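Local coordinates for protein putative metallopeptidase (Shewanella baltica OS155, PDB 3IEH) that probably acts as a zinc-dependent hydrolase of the peptidase M14 family, perhaps as a metallocarboxypeptidase, at residues A[25-28]-A[29-32]; A[82-85]-A[86-89]; A[142-146]-A[147-151]. All blocks are in the same frame, centred on the assembly; numbering follows the deposited sequence.

All three contacts are local, made between neighbouring turns or at a helix start. Contacts 1 and 2 sit on helices that pack on one another: 25-28/29-32 opens helix 25-39, and 82-85/86-89 fills most of helix 81-91. Contact 2 is the more deeply buried, whereas contact 1 has one face in the core and another at the surface. Both combine main-chain helix bonds with apolar packing, and Phe28 and Leu87 touch where the helices meet. Contact 3, 142-146/147-151, lies across the chain's centre from contact 2, about 24 Å away between centres. There a loop becomes a helix, and a serine and a glutamate bring polar side-chain bonds into the contact.

Contact 1 (A[25-28]-A[29-32]); sequences IDNF and YLLL
Tyr29 and Ile25, one helical turn apart, lie side by side and point the same way, and the tyrosine is the one to follow outward. Its CB and CG both rest near the carbonyl oxygen of Ile25, the same oxygen that accepts the Tyr29 N-H at 3.0 Å. Next, CD2 comes to 3.2 Å from Ile25 O. Further out, CE2 touches the isoleucine chain, 3.5 Å from Ile25 CG1, and Ile25 CD1 carries the contact on toward the tip, where Tyr29 OH is 3.9 Å from it. Ile25 reaches along the ring because CG1 stands trans to its own backbone nitrogen (chi1 -158°) and the chain runs on extended to CD1.

Both neighbours lie on the same side of the ring plane: Ile25 keeps to the CD2/CE2 edge, whereas Tyr29 CD1 meets Phe28 CD2 at 3.9 Å. Phe28 turns its edge to the tyrosine face in an offset edge-to-face pair, with centroids 5.6 Å apart and planes at 68°. The next ring atom, Phe28 CE2, meets Leu32, whose CD2 is 3.9 Å away; those two side chains also run alongside each other. Beneath them, Leu30, Leu31 and Leu32 donate their N-H groups to the carbonyls of Asp26, Asn27 and Phe28.

Asp24 accepts the Asn27 N-H through its side chain just ahead of this turn. Phe28 packs on Trp84 and Pro83, while Ile25 and Tyr29 lie against Pro111 and Tyr52. This is the first part of an amphipathic helix, its i to i+4 bonds underlying an aromatic and aliphatic face turned to the body of the M14 domain.

Contact 2 (A[82-85]-A[86-89]); sequences GPWG and LLHF
Trp84 and Leu87 supply the side-chain packing, with an i to i+3 spacing that sets them side by side and pointing the same way. A single methyl does the touching: Leu87 CD1 lies 3.6 Å from Trp84 CE3, and Trp84 CZ3 is equally near, so the leucine meets the six-membered part of the indole obliquely. The tryptophan CG stands trans to its own carbonyl carbon (chi1 -67°), and the leucine makes a similar choice, which carries both groups out on the same flank of the helix. That flank faces helix 25-39, where Phe28 presents an edge-to-face partner to the indole. The polar end of Trp84 is satisfied separately, NE1 bonding to Ser22 O.

Helix 81-91 is the connection in a beta-alpha-beta crossover between the parallel, neighbouring strands 68-73 and 102-106. Zinc ligands His76 and Glu79 lie in the connection just ahead of it.

Main-chain bonds form the second group. Leu86 N donates to Gly82 O at 2.9 Å, and Leu87 N to Pro83 O at 3.0 Å. Pro83 has no N-H to give, but in the first turn of a helix this breaks no i to i+4 bond. His88 N reaches Trp84 O at 2.9 Å, while the Phe89 N to Gly85 O bond is 3.0 Å long and fairly straight (167°). Outside the pair of segments, His88 ND1 bonds to Ser261 OG, and Phe89 packs on Leu268 of helix 253-271.

Contact 3 (A[142-146]-A[147-151]); sequences EHTSV and EGKLL
A serine N-cap starts helix 146-152, where the loop that follows strand 137-139 turns into the helix. Ser145 holds the cap position: its OG accepts the N-H of Gly148 at 3.0 Å, in a nearly straight bond (168°) that satisfies a first-turn amide with no preceding helical carbonyl to use. The first torsion places OG between the serine's own nitrogen and carbonyl carbon (chi1 77°), bringing it over the open end of the turn.

The same OG also donates, to Glu147 OE1, at a short 2.5 Å and nearly along the C-O axis of the carboxylate. Glu147 can receive it because its chain leaves the backbone and then bends at the second torsion (chi2 85°), returning the carboxylate to the helix start instead of extending outward. Asn121 ND2 is a further partner of OE1, so this oxygen is gripped from two residues. A negative charge at the N-terminal end of a helix would probably be favoured by the helix dipole. Nearby, Glu125 OE1 accepts the N-H of Val146, another first-turn amide.

Regular helical bonding begins from the cap itself. Lys149 N donates to Ser145 O at 3.0 Å, and Leu150 N follows with Val146 O, also at 3.0 Å. The loop side is secured by Thr144, whose OG1 bonds to Gly130 O and Asn141 N. Its methyl turns the other way and settles on the first turn, with Thr144 CG2 3.6 Å from the carbonyl carbon of Gly148; having no side chain, the glycine lets the methyl come this close. Alongside, the extended chain of Lys149 runs back past the loop, and its CG passes 4.0 Å from Thr144 CG2.

Contact 1 (A[25-28]-A[29-32])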
loop_
_atom_site.group_PDB
_atom_site.type_symbol
_atom_site.label_atom_id
_atom_site.label_comp_id
_atom_site.label_asym_id
_atom_site.label_seq_id
_atom_site.Cartn_x
_atom_site.Cartn_y
_atom_site.Cartn_z
ATOM N N ILE A 25 -6.262 6.025 -15.288
ATOM C CA ILE A 25 -7.109 5.422 -14.279
ATOM C C ILE A 25 -8.286 4.610 -14.879
ATOM O O ILE A 25 -8.750 3.652 -14.255
ATOM C CB ILE A 25 -7.613 6.513 -13.288
ATOM C CG1 ILE A 25 -8.034 5.880 -11.956
ATOM C CG2 ILE A 25 -8.745 7.367 -13.914
ATOM C CD1 ILE A 25 -8.464 6.898 -10.920
ATOM N N ASP A 26 -8.750 4.987 -16.074
ATOM C CA ASP A 26 -9.833 4.262 -16.745
ATOM C C ASP A 26 -9.370 2.854 -17.086
ATOM O O ASP A 26 -10.051 1.863 -16.799
ATOM C CB ASP A 26 -10.322 4.980 -18.021
ATOM C CG ASP A 26 -11.085 6.273 -17.723
ATOM O OD1 ASP A 26 -11.785 6.326 -16.683
ATOM O OD2 ASP A 26 -11.001 7.235 -18.532
ATOM N N ASN A 27 -8.202 2.773 -17.706
ATOM C CA ASN A 27 -7.609 1.484 -18.014
ATOM C C ASN A 27 -7.284 0.707 -16.729
ATOM O O ASN A 27 -7.512 -0.503 -16.649
ATOM C CB ASN A 27 -6.377 1.672 -18.903
ATOM C CG ASN A 27 -5.809 0.354 -19.378
ATOM O OD1 ASN A 27 -6.564 -0.524 -19.811
ATOM N ND2 ASN A 27 -4.478 0.192 -19.274
ATOM N N PHE A 28 -6.800 1.416 -15.706
ATOM C CA PHE A 28 -6.498 0.794 -14.415
ATOM C C PHE A 28 -7.705 0.035 -13.879
ATOM O O PHE A 28 -7.616 -1.154 -13.554
ATOM C CB PHE A 28 -6.009 1.828 -13.364
ATOM C CG PHE A 28 -5.807 1.236 -11.999
ATOM C CD1 PHE A 28 -4.652 0.562 -11.692
ATOM C CD2 PHE A 28 -6.798 1.300 -11.059
ATOM C CE1 PHE A 28 -4.483 -0.014 -10.466
ATOM C CE2 PHE A 28 -6.639 0.713 -9.844
ATOM C CZ PHE A 28 -5.487 0.043 -9.548
ATOM N N TYR A 29 -8.835 0.710 -13.814
ATOM C CA TYR A 29 -10.062 0.098 -13.300
ATOM C C TYR A 29 -10.645 -1.029 -14.155
ATOM O O TYR A 29 -11.234 -1.962 -13.615
ATOM C CB TYR A 29 -11.141 1.154 -13.105
ATOM C CG TYR A 29 -10.937 2.038 -11.901
ATOM C CD1 TYR A 29 -10.688 1.502 -10.647
ATOM C CD2 TYR A 29 -11.039 3.411 -12.010
ATOM C CE1 TYR A 29 -10.537 2.331 -9.529
ATOM C CE2 TYR A 29 -10.898 4.229 -10.918
ATOM C CZ TYR A 29 -10.641 3.692 -9.679
ATOM O OH TYR A 29 -10.487 4.546 -8.600
ATOM N N LEU A 30 -10.530 -0.909 -15.475
ATOM C CA LEU A 30 -10.959 -1.964 -16.407
ATOM C C LEU A 30 -10.216 -3.263 -16.102
ATOM O O LEU A 30 -10.830 -4.303 -15.988
ATOM C CB LEU A 30 -10.697 -1.525 -17.854
ATOM C CG LEU A 30 -10.920 -2.551 -18.965
ATOM C CD1 LEU A 30 -12.334 -3.113 -18.906
ATOM C CD2 LEU A 30 -10.662 -1.939 -20.339
ATOM N N LEU A 31 -8.890 -3.193 -15.963
ATOM C CA LEU A 31 -8.088 -4.371 -15.634
ATOM C C LEU A 31 -8.342 -4.798 -14.172
ATOM O O LEU A 31 -8.335 -5.981 -13.854
ATOM C CB LEU A 31 -6.587 -4.114 -15.847
ATOM C CG LEU A 31 -6.086 -3.639 -17.227
ATOM C CD1 LEU A 31 -4.600 -3.313 -17.163
ATOM C CD2 LEU A 31 -6.371 -4.629 -18.385
ATOM N N LEU A 32 -8.565 -3.842 -13.282
ATOM C CA LEU A 32 -8.812 -4.177 -11.906
ATOM C C LEU A 32 -10.103 -4.989 -11.803
ATOM O O LEU A 32 -10.119 -6.038 -11.197
ATOM C CB LEU A 32 -8.907 -2.916 -11.033
ATOM C CG LEU A 32 -9.047 -3.192 -9.531
ATOM C CD1 LEU A 32 -7.811 -3.939 -9.009
ATOM C CD2 LEU A 32 -9.269 -1.899 -8.764
#

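Contact 2 (A[82-85]-A[86-89])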
loop_
_atom_site.group_PDB
_atom_site.type_symbol
_atom_site.label_atom_id
_atom_site.label_comp_id
_atom_site.label_asym_id
_atom_site.label_seq_id
_atom_site.Cartn_x
_atom_site.Cartn_y
_atom_site.Cartn_z
ATOM N N GLY A 82 2.800 1.390 -7.252
ATOM C CA GLY A 82 2.068 0.591 -6.236
ATOM C C GLY A 82 0.805 -0.086 -6.770
ATOM O O GLY A 82 0.752 -1.316 -6.852
ATOM N N PRO A 83 -0.216 0.714 -7.148
ATOM C CA PRO A 83 -1.435 0.219 -7.792
ATOM C C PRO A 83 -1.179 -0.658 -9.021
ATOM O O PRO A 83 -1.730 -1.773 -9.100
ATOM C CB PRO A 83 -2.139 1.495 -8.226
ATOM C CG PRO A 83 -1.673 2.556 -7.199
ATOM C CD PRO A 83 -0.279 2.164 -6.852
ATOM N N TRP A 84 -0.354 -0.193 -9.972
ATOM C CA TRP A 84 -0.067 -1.008 -11.185
ATOM C C TRP A 84 0.695 -2.279 -10.811
ATOM O O TRP A 84 0.521 -3.346 -11.426
ATOM C CB TRP A 84 0.676 -0.218 -12.275
ATOM C CG TRP A 84 -0.151 0.894 -12.894
ATOM C CD1 TRP A 84 -0.076 2.222 -12.609
ATOM C CD2 TRP A 84 -1.184 0.764 -13.886
ATOM N NE1 TRP A 84 -0.981 2.932 -13.367
ATOM C CE2 TRP A 84 -1.671 2.055 -14.160
ATOM C CE3 TRP A 84 -1.721 -0.311 -14.588
ATOM C CZ2 TRP A 84 -2.689 2.291 -15.086
ATOM C CZ3 TRP A 84 -2.734 -0.068 -15.517
ATOM C CH2 TRP A 84 -3.216 1.211 -15.738
ATOM N N GLY A 85 1.543 -2.159 -9.795
ATOM C CA GLY A 85 2.224 -3.311 -9.225
ATOM C C GLY A 85 1.236 -4.323 -8.685
ATOM O O GLY A 85 1.442 -5.523 -8.827
ATOM N N LEU A 86 0.157 -3.846 -8.075
ATOM C CA LEU A 86 -0.899 -4.741 -7.565
ATOM C C LEU A 86 -1.606 -5.432 -8.716
ATOM O O LEU A 86 -1.915 -6.616 -8.620
ATOM C CB LEU A 86 -1.910 -4.004 -6.683
ATOM C CG LEU A 86 -2.914 -4.867 -5.910
ATOM C CD1 LEU A 86 -2.292 -6.137 -5.293
ATOM C CD2 LEU A 86 -3.583 -4.028 -4.815
ATOM N N LEU A 87 -1.842 -4.708 -9.810
ATOM C CA LEU A 87 -2.471 -5.320 -10.971
ATOM C C LEU A 87 -1.575 -6.415 -11.524
ATOM O O LEU A 87 -2.051 -7.466 -11.907
ATOM C CB LEU A 87 -2.764 -4.307 -12.098
ATOM C CG LEU A 87 -4.070 -3.516 -12.019
ATOM C CD1 LEU A 87 -4.171 -2.498 -13.211
ATOM C CD2 LEU A 87 -5.268 -4.483 -12.025
ATOM N N HIS A 88 -0.277 -6.148 -11.596
ATOM C CA HIS A 88 0.654 -7.119 -12.104
ATOM C C HIS A 88 0.586 -8.401 -11.277
ATOM O O HIS A 88 0.450 -9.508 -11.813
ATOM C CB HIS A 88 2.070 -6.585 -12.070
ATOM C CG HIS A 88 3.054 -7.569 -12.585
ATOM N ND1 HIS A 88 3.652 -8.507 -11.772
ATOM C CD2 HIS A 88 3.470 -7.833 -13.844
ATOM C CE1 HIS A 88 4.433 -9.279 -12.504
ATOM N NE2 HIS A 88 4.343 -8.887 -13.765
ATOM N N PHE A 89 0.667 -8.224 -9.968
ATOM C CA PHE A 89 0.595 -9.322 -9.023
ATOM C C PHE A 89 -0.680 -10.154 -9.168
ATOM O O PHE A 89 -0.628 -11.376 -9.112
ATOM C CB PHE A 89 0.695 -8.755 -7.613
ATOM C CG PHE A 89 0.279 -9.697 -6.549
ATOM C CD1 PHE A 89 1.186 -10.613 -6.019
ATOM C CD2 PHE A 89 -1.009 -9.645 -6.033
ATOM C CE1 PHE A 89 0.816 -11.461 -5.007
ATOM C CE2 PHE A 89 -1.397 -10.500 -5.022
ATOM C CZ PHE A 89 -0.482 -11.422 -4.509
#

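Contact 3 (A[142-146]-A[147-151])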
loop_
_atom_site.group_PDB
_atom_site.type_symbol
_atom_site.label_atom_id
_atom_site.label_comp_id
_atom_site.label_asym_id
_atom_site.label_seq_id
_atom_site.Cartn_x
_atom_site.Cartn_y
_atom_site.Cartn_z
ATOM N N GLU A 142 -7.390 17.161 12.234
ATOM C CA GLU A 142 -7.660 18.137 11.156
ATOM C C GLU A 142 -6.940 17.860 9.841
ATOM O O GLU A 142 -7.164 18.548 8.861
ATOM C CB GLU A 142 -7.339 19.575 11.598
ATOM C CG GLU A 142 -5.856 19.991 11.567
ATOM C CD GLU A 142 -5.046 19.504 12.754
ATOM O OE1 GLU A 142 -5.551 18.687 13.560
ATOM O OE2 GLU A 142 -3.883 19.956 12.874
ATOM N N HIS A 143 -6.053 16.882 9.817
ATOM C CA HIS A 143 -5.376 16.521 8.587
ATOM C C HIS A 143 -5.984 15.307 7.900
ATOM O O HIS A 143 -5.597 14.996 6.793
ATOM C CB HIS A 143 -3.907 16.211 8.864
ATOM C CG HIS A 143 -3.121 17.385 9.352
ATOM N ND1 HIS A 143 -2.624 17.459 10.637
ATOM C CD2 HIS A 143 -2.733 18.525 8.727
ATOM C CE1 HIS A 143 -1.972 18.599 10.781
ATOM N NE2 HIS A 143 -2.027 19.266 9.639
ATOM N N THR A 144 -6.896 14.594 8.556
ATOM C CA THR A 144 -7.475 13.386 7.956
ATOM C C THR A 144 -8.248 13.783 6.701
ATOM O O THR A 144 -9.098 14.664 6.750
ATOM C CB THR A 144 -8.436 12.675 8.919
ATOM O OG1 THR A 144 -7.858 12.629 10.229
ATOM C CG2 THR A 144 -8.797 11.278 8.403
ATOM N N SER A 145 -7.949 13.132 5.590
ATOM C CA SER A 145 -8.569 13.449 4.308
ATOM C C SER A 145 -9.960 12.813 4.226
ATOM O O SER A 145 -10.352 12.072 5.121
ATOM C CB SER A 145 -7.705 12.895 3.163
ATOM O OG SER A 145 -7.904 11.482 3.055
ATOM N N VAL A 146 -10.688 13.114 3.148
ATOM C CA VAL A 146 -11.956 12.447 2.846
ATOM C C VAL A 146 -11.769 10.922 2.866
ATOM O O VAL A 146 -12.537 10.179 3.483
ATOM C CB VAL A 146 -12.455 12.816 1.421
ATOM C CG1 VAL A 146 -13.702 12.055 1.082
ATOM C CG2 VAL A 146 -12.708 14.300 1.300
ATOM N N GLU A 147 -10.734 10.452 2.185
ATOM C CA GLU A 147 -10.475 9.007 2.126
ATOM C C GLU A 147 -10.180 8.436 3.522
ATOM O O GLU A 147 -10.699 7.382 3.894
ATOM C CB GLU A 147 -9.322 8.683 1.164
ATOM C CG GLU A 147 -9.478 9.272 -0.261
ATOM C CD GLU A 147 -8.998 10.707 -0.396
ATOM O OE1 GLU A 147 -8.706 11.351 0.646
ATOM O OE2 GLU A 147 -8.902 11.184 -1.554
ATOM N N GLY A 148 -9.349 9.135 4.294
ATOM C CA GLY A 148 -9.003 8.668 5.634
ATOM C C GLY A 148 -10.242 8.539 6.489
ATOM O O GLY A 148 -10.408 7.547 7.200
ATOM N N LYS A 149 -11.124 9.527 6.398
ATOM C CA LYS A 149 -12.380 9.501 7.140
ATOM C C LYS A 149 -13.222 8.276 6.759
ATOM O O LYS A 149 -13.764 7.587 7.637
ATOM C CB LYS A 149 -13.182 10.800 6.922
ATOM C CG LYS A 149 -12.675 11.980 7.719
ATOM C CD LYS A 149 -13.234 13.287 7.170
ATOM C CE LYS A 149 -12.876 14.510 8.021
ATOM N NZ LYS A 149 -13.493 15.769 7.451
ATOM N N LEU A 150 -13.315 8.003 5.460
ATOM C CA LEU A 150 -13.972 6.803 4.988
ATOM C C LEU A 150 -13.320 5.526 5.556
ATOM O O LEU A 150 -14.040 4.569 5.898
ATOM C CB LEU A 150 -13.937 6.736 3.470
ATOM C CG LEU A 150 -14.768 7.747 2.704
ATOM C CD1 LEU A 150 -14.547 7.524 1.212
ATOM C CD2 LEU A 150 -16.237 7.624 3.093
ATOM N N LEU A 151 -11.978 5.512 5.658
ATOM C CA LEU A 151 -11.254 4.349 6.194
ATOM C C LEU A 151 -11.496 4.216 7.704
ATOM O O LEU A 151 -11.734 3.118 8.191
ATOM C CB LEU A 151 -9.751 4.411 5.888
ATOM C CG LEU A 151 -9.288 4.280 4.428
ATOM C CD1 LEU A 151 -7.821 4.718 4.266
ATOM C CD2 LEU A 151 -9.494 2.867 3.902
#